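Local atomic coordinates of gram-negative insecticidal protein (PDB entry 6FBM), a protein that is an insecticidal toxin of the MACPF and beta-tripod families and probably acts by forming pores in target membranes. Residues Y23-L28 and Y98-A103. Numbering follows the deposited sequence.
Sequences YDVNGL and YKLFSA
Val25, Asn26 and Gly27 turn their carbonyls to the backbone N-H groups of Phe101 and Ala103, with Asn26 and Phe101 facing each other at 4.3 Å between CA atoms. The bond from Phe101 N to Val25 O is short and nearly straight, 2.8 Å and 168° at the hydrogen. Ala103 N is bonded to Asn26 O at 3.2 Å, and makes a second, weak bond to Gly27 O. Gly27 O also takes a CA-H...O contact from Phe101 CA.

Tyr23 CE2 and Gly27 O lie at the edge of the Phe101 ring, near its plane. With CG anti to the carbonyl carbon (chi1 -43°), the ring is set beside its own backbone N, which brings CD1 within 3.5 Å of Leu28 O. CE1 meets Tyr23 CE2 at 4.1 Å, and the two side chains cross at about a right angle. One face of the Phe101 ring is covered by CB of its neighbour Leu100. Leu100 CD2 packs against Val25 CB. At the other end, Ala103 CB sits 3.5 Å from Gly27 O, beside Leu28 CD2. Tyr23 OH donates to Leu28 O at 2.6 Å and also bonds to Ser31 N, which fixes the phenol end.

Asp24 to Gly27 form a type I beta turn. Asp24 OD1 accepts from Asn26 N, making an Asx turn within it. Met304 of helix 300-304 packs on Asn26 and Leu100. The contact thus joins the turn after strand 21-23, an element of the large antiparallel sheet, to the start of helix 102-108 in the MACPF region.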
# COMPACT_ATOMS: atom_id res chain seq x y z
N TYR A 23 -21.98 -11.81 27.42
CA TYR A 23 -22.53 -12.35 26.20
C TYR A 23 -24.03 -12.38 26.25
O TYR A 23 -24.60 -12.77 27.27
CB TYR A 23 -22.02 -13.74 25.93
CG TYR A 23 -22.18 -14.16 24.52
CD1 TYR A 23 -21.22 -13.84 23.59
CD2 TYR A 23 -23.29 -14.88 24.09
CE1 TYR A 23 -21.35 -14.23 22.27
CE2 TYR A 23 -23.41 -15.27 22.77
CZ TYR A 23 -22.44 -14.95 21.86
OH TYR A 23 -22.52 -15.32 20.54
N ASP A 24 -24.65 -12.00 25.14
CA ASP A 24 -26.08 -12.13 25.00
C ASP A 24 -26.39 -13.57 24.62
O ASP A 24 -26.34 -13.96 23.46
CB ASP A 24 -26.61 -11.17 23.94
CG ASP A 24 -28.12 -11.26 23.78
OD1 ASP A 24 -28.76 -12.10 24.46
OD2 ASP A 24 -28.64 -10.49 22.94
N VAL A 25 -26.76 -14.36 25.62
CA VAL A 25 -27.05 -15.78 25.42
C VAL A 25 -28.29 -16.02 24.56
O VAL A 25 -28.51 -17.13 24.09
CB VAL A 25 -27.18 -16.54 26.74
CG1 VAL A 25 -25.87 -16.46 27.52
CG2 VAL A 25 -28.35 -16.03 27.59
N ASN A 26 -29.08 -14.97 24.36
CA ASN A 26 -30.23 -14.99 23.45
C ASN A 26 -29.92 -14.41 22.09
O ASN A 26 -30.83 -14.25 21.30
CB ASN A 26 -31.43 -14.27 24.10
CG ASN A 26 -31.93 -14.99 25.34
OD1 ASN A 26 -32.01 -16.20 25.35
ND2 ASN A 26 -32.24 -14.25 26.40
N GLY A 27 -28.64 -14.16 21.80
CA GLY A 27 -28.23 -13.48 20.56
C GLY A 27 -27.80 -14.47 19.48
O GLY A 27 -28.51 -15.45 19.21
N LEU A 28 -26.66 -14.22 18.84
CA LEU A 28 -26.15 -15.16 17.84
C LEU A 28 -25.30 -16.22 18.50
O LEU A 28 -24.87 -16.06 19.64
CB LEU A 28 -25.34 -14.43 16.77
CG LEU A 28 -26.00 -13.24 16.07
CD1 LEU A 28 -25.01 -12.69 15.06
CD2 LEU A 28 -27.35 -13.58 15.40
N TYR A 98 -31.96 -24.62 28.52
CA TYR A 98 -32.49 -23.42 27.87
C TYR A 98 -32.30 -23.48 26.37
O TYR A 98 -31.33 -24.05 25.87
CB TYR A 98 -31.84 -22.14 28.43
CG TYR A 98 -32.27 -21.79 29.84
CD1 TYR A 98 -33.44 -21.09 30.10
CD2 TYR A 98 -31.51 -22.20 30.94
CE1 TYR A 98 -33.85 -20.80 31.39
CE2 TYR A 98 -31.92 -21.92 32.24
CZ TYR A 98 -33.08 -21.20 32.45
OH TYR A 98 -33.48 -20.92 33.71
N LYS A 99 -33.26 -22.90 25.65
CA LYS A 99 -33.12 -22.61 24.22
C LYS A 99 -32.41 -21.27 24.05
O LYS A 99 -32.99 -20.19 24.24
CB LYS A 99 -34.49 -22.58 23.54
CG LYS A 99 -35.27 -23.88 23.67
CD LYS A 99 -36.70 -23.78 23.17
CE LYS A 99 -37.53 -24.88 23.80
NZ LYS A 99 -38.95 -24.81 23.37
N LEU A 100 -31.13 -21.37 23.69
CA LEU A 100 -30.24 -20.22 23.57
C LEU A 100 -30.17 -19.78 22.14
O LEU A 100 -30.68 -20.45 21.25
CB LEU A 100 -28.85 -20.59 24.05
CG LEU A 100 -28.72 -21.15 25.47
CD1 LEU A 100 -27.27 -21.53 25.73
CD2 LEU A 100 -29.20 -20.13 26.49
N PHE A 101 -29.54 -18.63 21.94
CA PHE A 101 -29.19 -18.12 20.62
C PHE A 101 -30.40 -17.91 19.70
O PHE A 101 -30.34 -18.19 18.50
CB PHE A 101 -28.14 -19.02 19.95
CG PHE A 101 -27.04 -19.44 20.88
CD1 PHE A 101 -26.33 -18.48 21.62
CD2 PHE A 101 -26.72 -20.77 21.05
CE1 PHE A 101 -25.33 -18.86 22.49
CE2 PHE A 101 -25.71 -21.16 21.93
CZ PHE A 101 -25.02 -20.20 22.65
N SER A 102 -31.49 -17.39 20.26
CA SER A 102 -32.74 -17.17 19.51
C SER A 102 -32.58 -16.21 18.33
O SER A 102 -33.25 -16.36 17.32
CB SER A 102 -33.89 -16.72 20.43
OG SER A 102 -34.07 -17.63 21.51
N ALA A 103 -31.67 -15.24 18.43
CA ALA A 103 -31.47 -14.30 17.33
C ALA A 103 -30.86 -14.94 16.08
O ALA A 103 -31.04 -14.44 14.98
CB ALA A 103 -30.64 -13.11 17.79